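Local coordinates for protein CocE/NonD family hydrolase (Staphylococcus aureus subsp. aureus COL, PDB 3III) that probably hydrolyses ester or amide bonds as a serine hydrolase of the CocE/NonD family, its alpha/beta-hydrolase domain joined to a C-terminal beta domain, at residues E289-V294 with N325-T330; M409-W414 with V492-L497; M423-G428 with L457-R462. One frame throughout, in Å; residues are numbered along the deposited sequence.

From the N terminus, interaction 1 comes first: 325-330 turns back to the beginning of strand 290-295 and closes a mainly helical excursion in which helices 299-304 and 306-319 lie, just before strand 333-338 joins the same mixed sheet. The other two contacts belong to the C-terminal beta domain. Interaction 2 pairs strands 408-417 and 490-503, and within the span it closes, interaction 3 pairs strands 424-432 and 447-458 of a second antiparallel sheet. These two are about 9 Å apart between centres and pack together, Val492 on Leu457 and Val459, Leu411 on Ala427. Interaction 1 stands apart, about 32 and 37 Å from their centres.

Interaction 1: E289-V294 with N325-T330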
# COMPACT_ATOMS: atom_id res chain seq x y z
N GLU A 289 -8.16 15.93 11.63
CA GLU A 289 -8.86 16.11 10.36
C GLU A 289 -8.28 15.06 9.39
O GLU A 289 -7.19 15.27 8.86
CB GLU A 289 -8.61 17.53 9.84
CG GLU A 289 -9.09 18.63 10.82
CD GLU A 289 -8.84 20.07 10.32
OE1 GLU A 289 -7.75 20.65 10.51
OE2 GLU A 289 -9.76 20.64 9.77
N LYS A 290 -8.95 13.93 9.25
CA LYS A 290 -8.47 12.86 8.40
C LYS A 290 -9.60 12.15 7.67
O LYS A 290 -10.71 12.02 8.20
CB LYS A 290 -7.62 11.91 9.22
CG LYS A 290 -8.31 11.24 10.40
CD LYS A 290 -7.40 10.11 10.98
CE LYS A 290 -8.02 9.46 12.18
NZ LYS A 290 -7.09 8.43 12.86
N TRP A 291 -9.30 11.72 6.45
CA TRP A 291 -10.25 11.05 5.57
C TRP A 291 -9.59 9.87 4.92
O TRP A 291 -8.39 9.90 4.62
CB TRP A 291 -10.73 12.03 4.48
CG TRP A 291 -11.62 13.10 5.05
CD1 TRP A 291 -12.99 13.09 5.11
CD2 TRP A 291 -11.20 14.32 5.68
NE1 TRP A 291 -13.43 14.21 5.75
CE2 TRP A 291 -12.36 14.98 6.12
CE3 TRP A 291 -9.96 14.91 5.93
CZ2 TRP A 291 -12.32 16.22 6.77
CZ3 TRP A 291 -9.94 16.18 6.59
CH2 TRP A 291 -11.10 16.79 6.99
N LEU A 292 -10.38 8.87 4.59
CA LEU A 292 -9.89 7.69 3.93
C LEU A 292 -10.76 7.38 2.71
O LEU A 292 -12.01 7.42 2.78
CB LEU A 292 -9.94 6.50 4.93
CG LEU A 292 -9.68 5.09 4.41
CD1 LEU A 292 -8.25 5.01 3.93
CD2 LEU A 292 -9.99 4.01 5.53
N TYR A 293 -10.11 7.06 1.60
CA TYR A 293 -10.82 6.62 0.40
C TYR A 293 -10.28 5.22 0.03
O TYR A 293 -9.07 5.07 -0.12
CB TYR A 293 -10.53 7.59 -0.72
CG TYR A 293 -11.03 7.19 -2.09
CD1 TYR A 293 -12.36 7.17 -2.37
CD2 TYR A 293 -10.13 6.81 -3.08
CE1 TYR A 293 -12.83 6.74 -3.61
CE2 TYR A 293 -10.58 6.43 -4.34
CZ TYR A 293 -11.91 6.40 -4.60
OH TYR A 293 -12.32 5.96 -5.82
N VAL A 294 -11.17 4.24 -0.10
CA VAL A 294 -10.80 2.86 -0.45
C VAL A 294 -11.47 2.41 -1.73
O VAL A 294 -12.70 2.43 -1.84
CB VAL A 294 -11.09 1.85 0.65
CG1 VAL A 294 -10.35 0.51 0.40
CG2 VAL A 294 -10.70 2.40 2.08
N ASN A 325 -14.29 25.93 1.11
CA ASN A 325 -15.06 25.13 0.20
C ASN A 325 -15.80 24.11 1.08
O ASN A 325 -15.82 24.22 2.30
CB ASN A 325 -14.18 24.57 -0.95
CG ASN A 325 -13.19 23.51 -0.48
OD1 ASN A 325 -13.23 23.07 0.67
ND2 ASN A 325 -12.25 23.13 -1.37
N ASP A 326 -16.40 23.12 0.51
CA ASP A 326 -17.18 22.26 1.41
C ASP A 326 -16.45 20.96 1.71
O ASP A 326 -17.08 19.92 1.93
CB ASP A 326 -18.54 22.05 0.79
CG ASP A 326 -19.21 23.36 0.52
OD1 ASP A 326 -19.53 24.08 1.50
OD2 ASP A 326 -19.32 23.75 -0.65
N TRP A 327 -15.12 21.02 1.74
CA TRP A 327 -14.33 19.75 1.88
C TRP A 327 -14.76 18.92 3.08
O TRP A 327 -14.88 17.69 3.01
CB TRP A 327 -12.80 19.98 1.99
CG TRP A 327 -12.15 18.74 2.37
CD1 TRP A 327 -11.74 18.41 3.60
CD2 TRP A 327 -11.98 17.59 1.56
NE1 TRP A 327 -11.29 17.11 3.62
CE2 TRP A 327 -11.40 16.59 2.36
CE3 TRP A 327 -12.19 17.32 0.20
CZ2 TRP A 327 -11.10 15.36 1.89
CZ3 TRP A 327 -11.89 16.08 -0.27
CH2 TRP A 327 -11.31 15.11 0.57
N LYS A 328 -14.96 19.59 4.21
CA LYS A 328 -15.24 18.89 5.44
C LYS A 328 -16.62 18.25 5.48
O LYS A 328 -16.92 17.55 6.43
CB LYS A 328 -15.02 19.85 6.63
CG LYS A 328 -13.51 20.33 6.67
CD LYS A 328 -13.06 20.93 7.99
CE LYS A 328 -13.24 19.97 9.12
NZ LYS A 328 -12.56 20.38 10.38
N ASP A 329 -17.45 18.46 4.47
CA ASP A 329 -18.67 17.66 4.32
C ASP A 329 -18.36 16.20 3.95
O ASP A 329 -19.23 15.34 4.04
CB ASP A 329 -19.58 18.21 3.18
CG ASP A 329 -20.26 19.53 3.48
OD1 ASP A 329 -20.19 20.03 4.62
OD2 ASP A 329 -20.88 20.06 2.53
N THR A 330 -17.16 15.93 3.45
CA THR A 330 -16.79 14.61 3.01
C THR A 330 -16.89 13.62 4.17
O THR A 330 -16.29 13.85 5.24
CB THR A 330 -15.33 14.61 2.43
OG1 THR A 330 -15.19 15.63 1.43
CG2 THR A 330 -14.93 13.23 1.83
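With chi1 at -70°, Trp291 carries its indole beside its own backbone N, while Trp327 has CG swung anti to N (chi1 169°), and the two rings meet edge to face. The edge of Trp327 comes down on one face of Trp291: NE1 of Trp327 sits 3.4 Å from CZ3 of Trp291, and the ring planes stand 73° apart. In its own plane the Trp291 indole gives its N-H to the backbone: NE1 of Trp291 lies 2.9 Å from O of Thr330, in a clearly bent bond that reaches the oxygen from above the carbonyl plane. Lys328, more exposed, bends at chi3 and sets NZ 2.9 Å from OE2 of Glu289, a salt bridge on the anti side of the carboxylate and somewhat out of its plane. The 3-10 turn at 327-329 is pinned from within, since Trp327 O accepts from both N and OG1 of Thr330. Phe315 of helix 306-319 meets Trp327 edge to face, and His332 stacks on Trp291. The contact joins the start of strand 290-295 to the loop that leads into strand 333-338. The buried indole N-H of Trp291 thus has its acceptor, its ring is held in rotation by that bond and by Trp327, and the charged pair lies toward the more exposed margin.

Interaction 2: M409-W414 with V492-L497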
# COMPACT_ATOMS: atom_id res chain seq x y z
N MSE A 409 -10.18 -9.79 8.55
CA MSE A 409 -10.68 -11.10 9.00
C MSE A 409 -9.54 -11.80 9.66
O MSE A 409 -8.37 -11.56 9.34
CB MSE A 409 -11.15 -11.93 7.82
CG MSE A 409 -12.04 -11.18 6.84
SE MSE A 409 -13.00 -12.48 5.65
CE MSE A 409 -13.32 -11.24 4.06
N ASN A 410 -9.90 -12.71 10.55
CA ASN A 410 -8.95 -13.41 11.42
C ASN A 410 -9.24 -14.88 11.24
O ASN A 410 -10.36 -15.36 11.54
CB ASN A 410 -9.13 -12.96 12.90
CG ASN A 410 -8.12 -13.61 13.83
OD1 ASN A 410 -7.31 -14.43 13.40
ND2 ASN A 410 -8.13 -13.21 15.11
N LEU A 411 -8.22 -15.60 10.79
CA LEU A 411 -8.33 -17.05 10.67
C LEU A 411 -7.58 -17.73 11.81
O LEU A 411 -6.34 -17.71 11.83
CB LEU A 411 -7.82 -17.51 9.30
CG LEU A 411 -7.86 -19.02 9.12
CD1 LEU A 411 -9.30 -19.54 9.29
CD2 LEU A 411 -7.25 -19.41 7.72
N LYS A 412 -8.34 -18.31 12.75
CA LYS A 412 -7.77 -19.04 13.87
C LYS A 412 -7.68 -20.51 13.51
O LYS A 412 -8.69 -21.14 13.17
CB LYS A 412 -8.54 -18.85 15.17
CG LYS A 412 -7.72 -19.48 16.35
CD LYS A 412 -8.53 -19.53 17.63
CE LYS A 412 -7.72 -19.98 18.79
NZ LYS A 412 -8.59 -19.96 20.00
N LEU A 413 -6.47 -21.05 13.56
CA LEU A 413 -6.25 -22.47 13.34
C LEU A 413 -5.50 -23.13 14.47
O LEU A 413 -4.64 -22.51 15.10
CB LEU A 413 -5.48 -22.73 12.03
CG LEU A 413 -6.00 -22.10 10.74
CD1 LEU A 413 -4.92 -22.18 9.63
CD2 LEU A 413 -7.36 -22.73 10.29
N TRP A 414 -5.80 -24.40 14.70
CA TRP A 414 -4.95 -25.25 15.47
C TRP A 414 -4.15 -26.18 14.54
O TRP A 414 -4.71 -26.88 13.71
CB TRP A 414 -5.76 -26.04 16.50
CG TRP A 414 -6.43 -25.17 17.52
CD1 TRP A 414 -7.59 -24.46 17.37
CD2 TRP A 414 -6.02 -24.98 18.88
NE1 TRP A 414 -7.90 -23.82 18.55
CE2 TRP A 414 -6.93 -24.08 19.47
CE3 TRP A 414 -4.91 -25.40 19.61
CZ2 TRP A 414 -6.83 -23.68 20.79
CZ3 TRP A 414 -4.79 -24.99 20.94
CH2 TRP A 414 -5.74 -24.12 21.51
N VAL A 492 -2.93 -20.65 16.24
CA VAL A 492 -2.42 -19.54 15.44
C VAL A 492 -3.58 -18.71 14.99
O VAL A 492 -4.70 -19.21 14.81
CB VAL A 492 -1.59 -20.00 14.24
CG1 VAL A 492 -0.36 -20.90 14.73
CG2 VAL A 492 -2.47 -20.70 13.21
N GLU A 493 -3.32 -17.43 14.82
CA GLU A 493 -4.29 -16.50 14.24
C GLU A 493 -3.63 -15.77 13.12
O GLU A 493 -2.58 -15.13 13.33
CB GLU A 493 -4.78 -15.52 15.29
CG GLU A 493 -5.52 -16.23 16.38
CD GLU A 493 -6.02 -15.33 17.47
OE1 GLU A 493 -6.36 -14.17 17.21
OE2 GLU A 493 -6.11 -15.83 18.61
N ILE A 494 -4.21 -15.93 11.94
CA ILE A 494 -3.67 -15.41 10.71
C ILE A 494 -4.41 -14.15 10.31
O ILE A 494 -5.66 -14.15 10.21
CB ILE A 494 -3.74 -16.44 9.59
CG1 ILE A 494 -2.97 -17.71 10.00
CG2 ILE A 494 -3.10 -15.93 8.29
CD1 ILE A 494 -3.01 -18.83 8.91
N GLU A 495 -3.64 -13.08 10.11
CA GLU A 495 -4.17 -11.76 9.62
C GLU A 495 -4.54 -11.81 8.11
O GLU A 495 -3.68 -11.70 7.25
CB GLU A 495 -3.12 -10.65 9.88
CG GLU A 495 -3.51 -9.21 9.47
CD GLU A 495 -2.37 -8.22 9.69
OE1 GLU A 495 -1.22 -8.65 9.88
OE2 GLU A 495 -2.62 -6.98 9.73
N LEU A 496 -5.82 -11.98 7.81
CA LEU A 496 -6.31 -11.67 6.46
C LEU A 496 -6.38 -10.13 6.33
O LEU A 496 -6.93 -9.46 7.16
CB LEU A 496 -7.67 -12.33 6.15
CG LEU A 496 -7.74 -13.84 5.98
CD1 LEU A 496 -6.76 -14.33 4.95
CD2 LEU A 496 -7.55 -14.51 7.33
N LEU A 497 -5.74 -9.60 5.29
CA LEU A 497 -5.60 -8.18 5.12
C LEU A 497 -6.94 -7.60 4.73
O LEU A 497 -7.83 -8.33 4.22
CB LEU A 497 -4.54 -7.92 4.06
CG LEU A 497 -3.12 -8.29 4.57
CD1 LEU A 497 -2.17 -8.03 3.40
CD2 LEU A 497 -2.68 -7.51 5.82
O HOH W 1 -8.38 -17.18 20.00
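Asn410 and Glu493 reach across the strand pair to each other: Asn410 holds CG anti to N (chi1 -177°), and Glu493, extended beyond CG, lifts its carboxylate over the same face. ND2 of Asn410 lies 2.9 Å from OE1 of Glu493 in a nearly straight bond, in the amide plane but above that of the carboxylate. The same ND2 also donates to Ile471 O, whereas OD1, buried here, has no hydrogen-bond partner in the model and rests 3.3 Å from CB of Glu493. Lys412, fully extended, crosses Glu493 at a slant, its CG 3.9 Å from CG of Glu493. A water between NZ of Lys412 and OE2 of Glu493 bridges the two charges, and NZ has its salt bridge with Asp551.

The backbones form an antiparallel ladder in the C-terminal beta domain, with Leu411-Ile494 and Leu413-Val492 as hydrogen-bonded pairs, each with two N-H...O bonds; N of Ile494 is 2.8 Å from O of Leu411. At the Met409 end, the bond from Leu496 N is weak.

The opposite face is apolar. Leu496 reaches diagonally with CD2 to CB of Leu411, 3.6 Å away. Leu413, chi1 -52°, brings CD1 to 3.9 Å from CD1 of Ile494, and CG2 of Val492 fits against CB of Leu413. Ala427 and Leu457 of the facing sheet pack onto Leu411 and Ile494 respectively, while selenomethionine Met409 runs its end away toward strand 553-559.

Interaction 3: M423-G428 with L457-R462; sequences MDLFAG and LRVSHR
Val459, Leu425 and Leu457 bury the most surface here, and they sit where strand 447-458, paired with strand 424-432, ends and passes into a short 3-10 turn. Leu425 and Leu457 form an antiparallel hydrogen-bonded pair: N of Leu425 is 2.9 Å from O of Leu457, and the return bond from Leu457 N to Leu425 O has the same length. Two residues on, Val459 N gives a nearly straight bond to O of Met423 at 2.8 Å, continuing the run of backbone bonds past the last bridge just as the chain begins to turn.

Val459 points its CG2, set anti to the carbonyl carbon, at the first strand. That methyl lies only 3.4 Å from CD1 of Leu425, closer than usual carbon packing, and 3.8 Å from CB of selenomethionine Met423, so one methyl touches both residues. Val492 of strand 490-503 touches both Leu457 and Val459, so the apolar side of this sheet packs against the neighbouring sheet of the C-terminal beta domain.

On the other side Asp424 and Arg458 run side by side, their flat groups only 18° apart. Arg458, bent at chi3 (-75°), presents its edge: NE lies 2.7 Å from OD1 of Asp424 and NH2 2.9 Å from OD2, each on a syn lone pair. Val537 N and Thr536 OG1 also bond to OD2. With one guanidinium edge gripping both oxygens and two further donors on OD2, the buried carboxylate is fixed in rotation and probably kept ionised, and its charge is probably offset by Arg458.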
# COMPACT_ATOMS: atom_id res chain seq x y z
N MSE A 423 6.32 -24.10 10.34
CA MSE A 423 5.37 -24.18 9.26
C MSE A 423 5.17 -22.79 8.65
O MSE A 423 5.06 -21.82 9.37
CB MSE A 423 4.02 -24.68 9.77
CG MSE A 423 4.12 -25.99 10.49
SE MSE A 423 2.44 -26.36 11.48
CE MSE A 423 1.24 -26.85 9.93
N ASP A 424 5.13 -22.73 7.33
CA ASP A 424 4.70 -21.55 6.64
C ASP A 424 3.28 -21.78 6.14
O ASP A 424 3.06 -22.64 5.29
CB ASP A 424 5.65 -21.23 5.47
CG ASP A 424 6.99 -20.65 5.95
OD1 ASP A 424 6.98 -20.00 7.01
OD2 ASP A 424 8.03 -20.77 5.25
N LEU A 425 2.34 -20.96 6.65
CA LEU A 425 0.92 -21.10 6.32
C LEU A 425 0.49 -19.91 5.42
O LEU A 425 0.80 -18.74 5.71
CB LEU A 425 0.06 -21.12 7.57
CG LEU A 425 0.29 -22.19 8.66
CD1 LEU A 425 -0.58 -21.92 9.92
CD2 LEU A 425 -0.01 -23.53 8.11
N PHE A 426 -0.18 -20.27 4.34
CA PHE A 426 -0.67 -19.36 3.34
C PHE A 426 -2.18 -19.46 3.40
O PHE A 426 -2.74 -20.54 3.21
CB PHE A 426 -0.17 -19.78 1.96
CG PHE A 426 1.35 -19.62 1.77
CD1 PHE A 426 1.85 -18.62 1.01
CD2 PHE A 426 2.24 -20.50 2.37
CE1 PHE A 426 3.25 -18.42 0.83
CE2 PHE A 426 3.64 -20.35 2.18
CZ PHE A 426 4.15 -19.33 1.40
N ALA A 427 -2.82 -18.37 3.75
CA ALA A 427 -4.28 -18.30 3.82
C ALA A 427 -4.84 -17.45 2.73
O ALA A 427 -4.23 -16.45 2.27
CB ALA A 427 -4.73 -17.80 5.14
N GLY A 428 -6.04 -17.84 2.29
CA GLY A 428 -6.78 -17.06 1.37
C GLY A 428 -8.28 -17.13 1.54
O GLY A 428 -8.83 -18.14 2.01
N LEU A 457 1.39 -16.65 7.62
CA LEU A 457 2.07 -16.72 8.90
C LEU A 457 3.10 -17.85 8.97
O LEU A 457 2.81 -18.95 8.62
CB LEU A 457 1.06 -16.95 10.02
CG LEU A 457 1.64 -16.95 11.46
CD1 LEU A 457 2.15 -15.53 11.83
CD2 LEU A 457 0.60 -17.49 12.47
N ARG A 458 4.28 -17.54 9.49
CA ARG A 458 5.26 -18.54 9.89
C ARG A 458 4.95 -18.85 11.35
O ARG A 458 4.88 -17.97 12.24
CB ARG A 458 6.67 -18.00 9.64
CG ARG A 458 7.80 -18.96 10.08
CD ARG A 458 9.12 -18.54 9.48
NE ARG A 458 9.19 -18.88 8.07
CZ ARG A 458 10.22 -18.65 7.28
NH1 ARG A 458 11.32 -18.08 7.73
NH2 ARG A 458 10.14 -19.00 6.01
N VAL A 459 4.64 -20.11 11.60
CA VAL A 459 4.07 -20.51 12.89
C VAL A 459 5.02 -20.28 14.07
O VAL A 459 4.59 -19.97 15.18
CB VAL A 459 3.49 -21.96 12.79
CG1 VAL A 459 3.06 -22.54 14.15
CG2 VAL A 459 2.31 -21.95 11.77
N SER A 460 6.33 -20.39 13.86
CA SER A 460 7.28 -20.01 14.93
C SER A 460 7.15 -18.51 15.34
O SER A 460 7.56 -18.12 16.42
CB SER A 460 8.72 -20.33 14.56
OG SER A 460 9.14 -19.52 13.50
N HIS A 461 6.50 -17.71 14.49
CA HIS A 461 6.24 -16.29 14.78
C HIS A 461 4.84 -16.00 15.30
O HIS A 461 4.39 -14.83 15.31
CB HIS A 461 6.46 -15.51 13.49
CG HIS A 461 7.89 -15.43 13.07
ND1 HIS A 461 8.50 -14.25 12.67
CD2 HIS A 461 8.85 -16.38 13.03
CE1 HIS A 461 9.76 -14.49 12.36
NE2 HIS A 461 10.00 -15.78 12.58
N ARG A 462 4.12 -17.02 15.71
CA ARG A 462 2.70 -16.87 16.09
C ARG A 462 2.37 -16.02 17.33
O ARG A 462 1.19 -15.72 17.60
CB ARG A 462 2.08 -18.26 16.34
CG ARG A 462 2.66 -18.97 17.54
CD ARG A 462 2.19 -20.45 17.58
NE ARG A 462 2.81 -21.21 18.69
CZ ARG A 462 4.04 -21.71 18.70
NH1 ARG A 462 4.86 -21.59 17.65
NH2 ARG A 462 4.46 -22.35 19.76